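Local atomic coordinates of 457aa long hypothetical protein (Pyrococcus horikoshii, PDB entry 2CSU), a protein that is of unknown function but joins a Rossmann-type CoA-binding domain to two domains related to those of succinyl-CoA ligases, and forms a two-chain assembly. Residues A[374-379]-A[408-413]; A[384-389]-A[416-421]; A[298-303]-A[344-349]. All blocks are in the same frame, centred on the assembly; numbering follows the deposited sequence.

Interaction 1 of 3, residues A[374-379]-A[408-413]; sequences AICVVP and AMFMAG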
loop_
_atom_site.group_PDB
_atom_site.type_symbol
_atom_site.label_atom_id
_atom_site.label_comp_id
_atom_site.label_asym_id
_atom_site.label_seq_id
_atom_site.Cartn_x
_atom_site.Cartn_y
_atom_site.Cartn_z
ATOM N N ALA A 374 -2.439 -3.725 -18.205
ATOM C CA ALA A 374 -3.423 -2.652 -18.374
ATOM C C ALA A 374 -3.405 -1.642 -17.212
ATOM O O ALA A 374 -3.666 -1.965 -16.062
ATOM C CB ALA A 374 -4.810 -3.293 -18.486
ATOM N N ILE A 375 -3.054 -0.382 -17.552
ATOM C CA ILE A 375 -3.007 0.676 -16.536
ATOM C C ILE A 375 -4.134 1.704 -16.735
ATOM O O ILE A 375 -4.337 2.252 -17.816
ATOM C CB ILE A 375 -1.647 1.377 -16.648
ATOM C CG1 ILE A 375 -0.513 0.381 -16.380
ATOM C CG2 ILE A 375 -1.546 2.506 -15.603
ATOM C CD1 ILE A 375 0.868 1.003 -16.595
ATOM N N CYS A 376 -4.909 1.947 -15.657
ATOM C CA CYS A 376 -5.998 2.873 -15.821
ATOM C C CYS A 376 -6.174 3.718 -14.574
ATOM O O CYS A 376 -6.475 3.239 -13.490
ATOM C CB CYS A 376 -7.272 2.065 -16.046
ATOM S SG CYS A 376 -8.748 3.111 -16.058
ATOM N N VAL A 377 -5.903 5.012 -14.748
ATOM C CA VAL A 377 -6.458 5.939 -13.797
ATOM C C VAL A 377 -7.953 6.093 -14.094
ATOM O O VAL A 377 -8.372 6.414 -15.201
ATOM C CB VAL A 377 -5.736 7.271 -13.959
ATOM C CG1 VAL A 377 -6.268 8.260 -12.927
ATOM C CG2 VAL A 377 -4.247 7.079 -13.746
ATOM N N VAL A 378 -8.773 5.750 -13.086
ATOM C CA VAL A 378 -10.212 5.777 -13.309
ATOM C C VAL A 378 -10.753 7.207 -13.360
ATOM O O VAL A 378 -10.679 7.975 -12.408
ATOM C CB VAL A 378 -10.892 4.983 -12.194
ATOM C CG1 VAL A 378 -12.413 5.110 -12.321
ATOM C CG2 VAL A 378 -10.511 3.521 -12.306
ATOM N N PRO A 379 -11.301 7.574 -14.535
ATOM C CA PRO A 379 -11.827 8.909 -14.755
ATOM C C PRO A 379 -13.202 9.070 -14.117
ATOM O O PRO A 379 -14.014 8.154 -14.081
ATOM C CB PRO A 379 -11.925 9.107 -16.264
ATOM C CG PRO A 379 -12.219 7.707 -16.811
ATOM C CD PRO A 379 -11.489 6.766 -15.735
ATOM N N ALA A 408 -3.277 -6.073 -14.367
ATOM C CA ALA A 408 -3.909 -4.765 -14.324
ATOM C C ALA A 408 -3.346 -3.903 -13.197
ATOM O O ALA A 408 -2.977 -4.375 -12.129
ATOM C CB ALA A 408 -5.415 -4.965 -14.133
HETATM N N MSE A 409 -3.228 -2.599 -13.498
HETATM C CA MSE A 409 -2.915 -1.647 -12.450
HETATM C C MSE A 409 -3.866 -0.459 -12.506
HETATM O O MSE A 409 -3.790 0.390 -13.385
HETATM C CB MSE A 409 -1.475 -1.171 -12.651
HETATM C CG MSE A 409 -0.866 -0.594 -11.371
HETATM SE SE MSE A 409 -0.438 1.143 -11.546
HETATM C CE MSE A 409 -1.474 1.787 -10.224
ATOM N N PHE A 410 -4.814 -0.456 -11.554
ATOM C CA PHE A 410 -5.858 0.561 -11.587
ATOM C C PHE A 410 -5.721 1.566 -10.442
ATOM O O PHE A 410 -5.390 1.230 -9.312
ATOM C CB PHE A 410 -7.209 -0.147 -11.498
ATOM C CG PHE A 410 -7.724 -0.440 -12.876
ATOM C CD1 PHE A 410 -6.916 -1.109 -13.785
ATOM C CD2 PHE A 410 -9.009 -0.057 -13.226
ATOM C CE1 PHE A 410 -7.399 -1.400 -15.051
ATOM C CE2 PHE A 410 -9.489 -0.355 -14.500
ATOM C CZ PHE A 410 -8.688 -1.028 -15.415
HETATM N N MSE A 411 -5.962 2.848 -10.779
HETATM C CA MSE A 411 -5.877 3.889 -9.762
HETATM C C MSE A 411 -7.102 4.806 -9.799
HETATM O O MSE A 411 -7.554 5.250 -10.845
HETATM C CB MSE A 411 -4.612 4.708 -10.024
HETATM C CG MSE A 411 -3.333 3.922 -9.728
HETATM SE SE MSE A 411 -1.850 4.855 -10.135
HETATM C CE MSE A 411 -2.067 6.192 -8.950
ATOM N N ALA A 412 -7.669 5.061 -8.605
ATOM C CA ALA A 412 -7.103 4.483 -7.394
ATOM C C ALA A 412 -7.980 4.778 -6.175
ATOM O O ALA A 412 -9.050 5.365 -6.268
ATOM C CB ALA A 412 -5.709 5.080 -7.189
ATOM N N GLY A 413 -7.508 4.312 -5.005
ATOM C CA GLY A 413 -8.266 4.546 -3.781
ATOM C C GLY A 413 -9.711 4.065 -3.920
ATOM O O GLY A 413 -9.997 2.985 -4.420
#
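With SG anti to the backbone N, chi1 of 173° sets Cys376 SG obliquely over the Phe410 ring, while CB, fixed by the strand, comes over its centre; the Phe410 chi1 of -92° departs from the usual staggered values and brings the ring nearer to strand 374-377. The two residues are paired in neighbouring parallel strands of a beta-alpha-beta unit of the Ligase-CoA domain, strand 371-377, helix 388-400 and strand 406-411. Cys376 CB sits 3.5 Å from the Phe410 centroid, in a CH-pi contact. The sulfur adds a sulfur-aromatic contact, with Cys376 SG 3.9 Å from Phe410 CE2. The Val378 and Phe410 side chains cross at about a right angle, Val378 CG2 lying obliquely to the ring, 4.0 Å from Phe410 CD2. Ala390 of helix 388-400 and Ala419 and Leu423 of helix 417-424 also pack on Phe410. On the other face of the sheet the side-chain contacts are longer, as between Ile375 CG1 and Met409 CB at 4.2 Å; helix 303-314 packs there on Ile375 and Val377, and Gly164 of the second subunit meets the selenomethionine Met411. Four backbone hydrogen bonds join the strands. The last is accepted by the carbonyl of the cis peptide that precedes Ala412: Val378 N donates to Met411 O over 2.6 Å with an N-H...O angle of 168°.

Interaction 2 of 3, residues A[384-389]-A[416-421]; sequences MTLTEH and SEKAKE
Lys418 reaches from the first turn of helix 417-424 across the loop 384-387, and its successive atoms meet first Thr387 and then Leu386. Lys418 CB rests 3.8 Å from Thr387 CG2. From there chi1 of -62° sets CG anti to the carbonyl carbon, and the chain runs out fully extended, crossing Leu386 at a slant. Lys418 CD passes 4.1 Å from Leu386 CD1, and NZ at the tip ends 3.7 Å from the same methyl. The ammonium group thus ends beside a single leucine methyl, on an exposed residue. Thr387 presents its methyl because OG1 takes the crowded position between the backbone N and the carbonyl carbon (chi1 68°), where it is hydrogen-bonded to Glu391 OE1. Thr387 stands at the N-cap of helix 388-400, yet its side chain makes no capping bond.

Between the two backbones the polar link is indirect. A water donates to Leu386 O at 2.7 Å and accepts from Ala419 N at 3.0 Å, so it takes up an amide of the first helical turn, while Ala419 CB packs 3.5 Å from Leu386 O. The loop also has its own brace: Thr385 N donates to Glu388 OE1 over 2.7 Å, from above the carboxylate plane, and Glu388 N makes a weak bond back to Thr385 OG1.

The contact joins the start of helix 417-424 to the loop leading into helix 388-400, beyond the C-terminal ends of strands 371-377 and 406-411. Leu386 also packs on Val378, just past the first of these strands, and on helix 417-424 Glu417 forms a salt bridge with Lys171 of the second subunit.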
loop_
_atom_site.group_PDB
_atom_site.type_symbol
_atom_site.label_atom_id
_atom_site.label_comp_id
_atom_site.label_asym_id
_atom_site.label_seq_id
_atom_site.Cartn_x
_atom_site.Cartn_y
_atom_site.Cartn_z
HETATM N N MSE A 384 -18.181 8.857 -18.123
HETATM C CA MSE A 384 -17.765 7.462 -18.202
HETATM C C MSE A 384 -18.090 6.817 -16.860
HETATM O O MSE A 384 -18.235 7.513 -15.861
HETATM C CB MSE A 384 -16.259 7.364 -18.481
HETATM C CG MSE A 384 -15.760 8.380 -19.485
HETATM SE SE MSE A 384 -14.289 7.879 -20.386
HETATM C CE MSE A 384 -13.221 9.164 -20.008
ATOM N N THR A 385 -18.214 5.496 -16.837
ATOM C CA THR A 385 -18.504 4.796 -15.592
ATOM C C THR A 385 -17.204 4.417 -14.889
ATOM O O THR A 385 -16.117 4.584 -15.435
ATOM C CB THR A 385 -19.317 3.516 -15.825
ATOM O OG1 THR A 385 -18.464 2.518 -16.396
ATOM C CG2 THR A 385 -20.462 3.766 -16.774
ATOM N N LEU A 386 -17.325 3.890 -13.678
ATOM C CA LEU A 386 -16.161 3.525 -12.892
ATOM C C LEU A 386 -15.601 2.156 -13.253
ATOM O O LEU A 386 -14.512 1.788 -12.801
ATOM C CB LEU A 386 -16.526 3.551 -11.407
ATOM C CG LEU A 386 -17.051 4.864 -10.823
ATOM C CD1 LEU A 386 -17.671 4.610 -9.466
ATOM C CD2 LEU A 386 -15.924 5.862 -10.716
ATOM N N THR A 387 -16.332 1.415 -14.083
ATOM C CA THR A 387 -15.916 0.064 -14.443
ATOM C C THR A 387 -15.830 -0.239 -15.929
ATOM O O THR A 387 -15.439 -1.338 -16.305
ATOM C CB THR A 387 -16.890 -0.975 -13.858
ATOM O OG1 THR A 387 -18.153 -0.852 -14.522
ATOM C CG2 THR A 387 -17.095 -0.752 -12.371
ATOM N N GLU A 388 -16.180 0.708 -16.788
ATOM C CA GLU A 388 -16.162 0.396 -18.210
ATOM C C GLU A 388 -14.806 -0.003 -18.756
ATOM O O GLU A 388 -14.704 -0.928 -19.564
ATOM C CB GLU A 388 -16.760 1.553 -19.028
ATOM C CG GLU A 388 -16.105 2.915 -18.875
ATOM C CD GLU A 388 -16.828 3.982 -19.695
ATOM O OE1 GLU A 388 -17.925 4.424 -19.273
ATOM O OE2 GLU A 388 -16.309 4.361 -20.767
ATOM N N HIS A 389 -13.756 0.673 -18.309
ATOM C CA HIS A 389 -12.419 0.356 -18.788
ATOM C C HIS A 389 -12.072 -1.074 -18.400
ATOM O O HIS A 389 -11.565 -1.837 -19.215
ATOM C CB HIS A 389 -11.442 1.381 -18.222
ATOM C CG HIS A 389 -11.984 2.775 -18.259
ATOM N ND1 HIS A 389 -12.832 3.265 -17.290
ATOM C CD2 HIS A 389 -11.888 3.745 -19.200
ATOM C CE1 HIS A 389 -13.236 4.476 -17.633
ATOM N NE2 HIS A 389 -12.679 4.789 -18.790
ATOM N N SER A 416 -11.321 3.529 -7.673
ATOM C CA SER A 416 -10.989 2.328 -8.433
ATOM C C SER A 416 -11.431 0.986 -7.838
ATOM O O SER A 416 -11.230 -0.060 -8.441
ATOM C CB SER A 416 -9.476 2.305 -8.678
ATOM O OG SER A 416 -8.766 2.101 -7.468
ATOM N N GLU A 417 -12.050 1.019 -6.664
ATOM C CA GLU A 417 -12.467 -0.202 -5.992
ATOM C C GLU A 417 -13.370 -1.142 -6.778
ATOM O O GLU A 417 -13.118 -2.350 -6.816
ATOM C CB GLU A 417 -13.112 0.139 -4.642
ATOM C CG GLU A 417 -12.092 0.536 -3.573
ATOM C CD GLU A 417 -12.135 -0.363 -2.345
ATOM O OE1 GLU A 417 -12.282 -1.602 -2.516
ATOM O OE2 GLU A 417 -12.026 0.168 -1.214
ATOM N N LYS A 418 -14.410 -0.603 -7.409
ATOM C CA LYS A 418 -15.327 -1.441 -8.169
ATOM C C LYS A 418 -14.654 -2.066 -9.383
ATOM O O LYS A 418 -14.915 -3.216 -9.718
ATOM C CB LYS A 418 -16.551 -0.629 -8.607
ATOM C CG LYS A 418 -17.375 -0.085 -7.446
ATOM C CD LYS A 418 -18.473 0.866 -7.922
ATOM C CE LYS A 418 -19.165 1.532 -6.735
ATOM N NZ LYS A 418 -19.842 2.808 -7.105
ATOM N N ALA A 419 -13.792 -1.311 -10.051
ATOM C CA ALA A 419 -13.099 -1.847 -11.220
ATOM C C ALA A 419 -12.182 -3.004 -10.805
ATOM O O ALA A 419 -12.099 -4.017 -11.494
ATOM C CB ALA A 419 -12.295 -0.746 -11.909
ATOM N N LYS A 420 -11.501 -2.859 -9.674
ATOM C CA LYS A 420 -10.612 -3.920 -9.203
ATOM C C LYS A 420 -11.412 -5.174 -8.863
ATOM O O LYS A 420 -11.105 -6.268 -9.341
ATOM C CB LYS A 420 -9.825 -3.483 -7.958
ATOM C CG LYS A 420 -8.840 -4.556 -7.493
ATOM C CD LYS A 420 -8.069 -4.175 -6.249
ATOM C CE LYS A 420 -7.302 -5.379 -5.710
ATOM N NZ LYS A 420 -6.100 -4.995 -4.905
ATOM N N GLU A 421 -12.437 -5.006 -8.030
ATOM C CA GLU A 421 -13.278 -6.126 -7.622
ATOM C C GLU A 421 -13.722 -6.911 -8.846
ATOM O O GLU A 421 -13.653 -8.141 -8.864
ATOM C CB GLU A 421 -14.495 -5.621 -6.824
ATOM C CG GLU A 421 -14.175 -5.293 -5.358
ATOM C CD GLU A 421 -15.326 -4.632 -4.594
ATOM O OE1 GLU A 421 -15.128 -4.288 -3.404
ATOM O OE2 GLU A 421 -16.423 -4.457 -5.171
HETATM O O HOH W 1 -13.578 1.634 -10.303
#

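Interaction 3 of 3, residues A[298-303]-A[344-349]; sequences IMTNAG and PVDMIA
The selenomethionines Met299 and Met347 cross at an angle, with Met299 CE and Met347 CE 3.5 Å apart and Met347 CE also 3.7 Å from Met299 CB. On the opposite face of the sheet from Met299, Thr300 turns its methyl to the carboxylate, Thr300 CG2 lying 3.7 Å from Asp346 OD2. The strands themselves are tied by two backbone hydrogen bonds, Val345 N to Ile298 O at 2.7 Å and Thr300 N to Val345 O at 2.9 Å. CA-H...O contacts accompany these bonds and continue past them, as from Asn301 CA to Met347 O at 3.2 Å.

In the next shell, OG1 of Thr300, anti to the backbone N (chi1 -177°), donates to Ala302 O at 2.9 Å and braces the turn into helix 303-314. Asn301 ND2 is held by Val377 O of the adjoining strand, and a water accepts a weak bond from Asn301 ND2 and donates to Ala349 O. Helix 353-365 packs against the pair of selenomethionines, through Ala360 and Leu363 on Met299 and Thr359 on Met347. Strand 295-300 pairs in parallel with strands 344-346 and 371-377, and a helix begins shortly beyond it, consistent with a flavodoxin-like alpha/beta fold.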
loop_
_atom_site.group_PDB
_atom_site.type_symbol
_atom_site.label_atom_id
_atom_site.label_comp_id
_atom_site.label_asym_id
_atom_site.label_seq_id
_atom_site.Cartn_x
_atom_site.Cartn_y
_atom_site.Cartn_z
ATOM N N ILE A 298 2.447 -2.532 -22.722
ATOM C CA ILE A 298 1.825 -1.663 -21.739
ATOM C C ILE A 298 0.764 -0.783 -22.395
ATOM O O ILE A 298 1.059 -0.068 -23.354
ATOM C CB ILE A 298 2.839 -0.705 -21.082
ATOM C CG1 ILE A 298 3.933 -1.490 -20.345
ATOM C CG2 ILE A 298 2.108 0.223 -20.121
ATOM C CD1 ILE A 298 5.099 -0.615 -19.915
HETATM N N MSE A 299 -0.470 -0.845 -21.895
HETATM C CA MSE A 299 -1.531 0.028 -22.407
HETATM C C MSE A 299 -1.986 0.887 -21.215
HETATM O O MSE A 299 -2.132 0.386 -20.098
HETATM C CB MSE A 299 -2.691 -0.785 -23.010
HETATM C CG MSE A 299 -3.161 -2.005 -22.215
HETATM SE SE MSE A 299 -4.458 -2.952 -23.089
HETATM C CE MSE A 299 -5.776 -2.038 -22.615
ATOM N N THR A 300 -2.204 2.178 -21.440
ATOM C CA THR A 300 -2.586 3.058 -20.340
ATOM C C THR A 300 -3.383 4.278 -20.802
ATOM O O THR A 300 -3.372 4.624 -21.992
ATOM C CB THR A 300 -1.319 3.577 -19.603
ATOM O OG1 THR A 300 -1.697 4.377 -18.489
ATOM C CG2 THR A 300 -0.465 4.448 -20.546
ATOM N N ASN A 301 -4.067 4.923 -19.853
ATOM C CA ASN A 301 -4.837 6.131 -20.144
ATOM C C ASN A 301 -4.146 7.323 -19.493
ATOM O O ASN A 301 -4.643 8.440 -19.513
ATOM C CB ASN A 301 -6.286 5.987 -19.634
ATOM C CG ASN A 301 -6.403 6.042 -18.115
ATOM O OD1 ASN A 301 -5.473 5.694 -17.378
ATOM N ND2 ASN A 301 -7.574 6.459 -17.637
ATOM N N ALA A 302 -2.973 7.065 -18.929
ATOM C CA ALA A 302 -2.180 8.082 -18.252
ATOM C C ALA A 302 -0.689 7.834 -18.473
ATOM O O ALA A 302 -0.173 6.769 -18.128
ATOM C CB ALA A 302 -2.487 8.064 -16.759
ATOM N N GLY A 303 -0.005 8.818 -19.048
ATOM C CA GLY A 303 1.423 8.682 -19.300
ATOM C C GLY A 303 2.250 8.399 -18.051
ATOM O O GLY A 303 2.978 7.412 -18.001
ATOM N N PRO A 344 4.979 1.344 -25.564
ATOM C CA PRO A 344 3.900 1.616 -24.629
ATOM C C PRO A 344 2.747 2.361 -25.314
ATOM O O PRO A 344 2.919 3.406 -25.930
ATOM C CB PRO A 344 4.507 2.495 -23.538
ATOM C CG PRO A 344 5.668 3.266 -24.167
ATOM C CD PRO A 344 5.902 2.473 -25.550
ATOM N N VAL A 345 1.539 1.771 -25.223
ATOM C CA VAL A 345 0.389 2.390 -25.882
ATOM C C VAL A 345 -0.367 3.344 -24.950
ATOM O O VAL A 345 -1.029 2.939 -24.003
ATOM C CB VAL A 345 -0.549 1.288 -26.371
ATOM C CG1 VAL A 345 -1.820 1.909 -26.948
ATOM C CG2 VAL A 345 0.133 0.464 -27.449
ATOM N N ASP A 346 -0.224 4.654 -25.208
ATOM C CA ASP A 346 -0.872 5.596 -24.312
ATOM C C ASP A 346 -2.141 6.194 -24.910
ATOM O O ASP A 346 -2.134 7.264 -25.506
ATOM C CB ASP A 346 0.113 6.707 -23.947
ATOM C CG ASP A 346 -0.552 7.628 -22.934
ATOM O OD1 ASP A 346 0.062 8.636 -22.581
ATOM O OD2 ASP A 346 -1.683 7.352 -22.545
HETATM N N MSE A 347 -3.251 5.438 -24.780
HETATM C CA MSE A 347 -4.540 6.064 -25.022
HETATM C C MSE A 347 -4.661 7.291 -24.124
HETATM O O MSE A 347 -4.112 7.350 -23.034
HETATM C CB MSE A 347 -5.649 5.071 -24.665
HETATM C CG MSE A 347 -5.265 3.623 -24.956
HETATM SE SE MSE A 347 -6.571 2.472 -24.515
HETATM C CE MSE A 347 -5.598 1.381 -23.469
ATOM N N ILE A 348 -5.360 8.313 -24.632
ATOM C CA ILE A 348 -5.471 9.532 -23.851
ATOM C C ILE A 348 -6.420 9.351 -22.662
ATOM O O ILE A 348 -7.046 8.313 -22.479
ATOM C CB ILE A 348 -5.960 10.647 -24.780
ATOM C CG1 ILE A 348 -5.100 10.698 -26.048
ATOM C CG2 ILE A 348 -5.837 12.009 -24.075
ATOM C CD1 ILE A 348 -3.610 10.531 -25.748
ATOM N N ALA A 349 -6.450 10.414 -21.864
ATOM C CA ALA A 349 -7.276 10.461 -20.666
ATOM C C ALA A 349 -8.757 10.292 -21.004
ATOM O O ALA A 349 -9.585 10.051 -20.124
ATOM C CB ALA A 349 -7.053 11.777 -19.942
HETATM O O HOH W 2 -10.128 7.424 -19.701
#

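All three contacts belong to the Ligase-CoA domain, and interactions 1 and 3 share one sheet, since strands 371-377 and 295-300 are neighbours in it. Their centres are about 11 Å apart, and Ile375 N lies 2.8 Å from Met299 O, a probable hydrogen bond between the strands. Interaction 2 lies beyond the C-terminal ends of the strands of interaction 1, with centres about 8 Å apart; Pro379 CD packs 3.4 Å from His389 CE1. Along the chain the segments of these two contacts alternate. Interactions 2 and 3, with centres about 17 Å apart, barely meet: Met384 CE approaches Ala349 O at 3.7 Å.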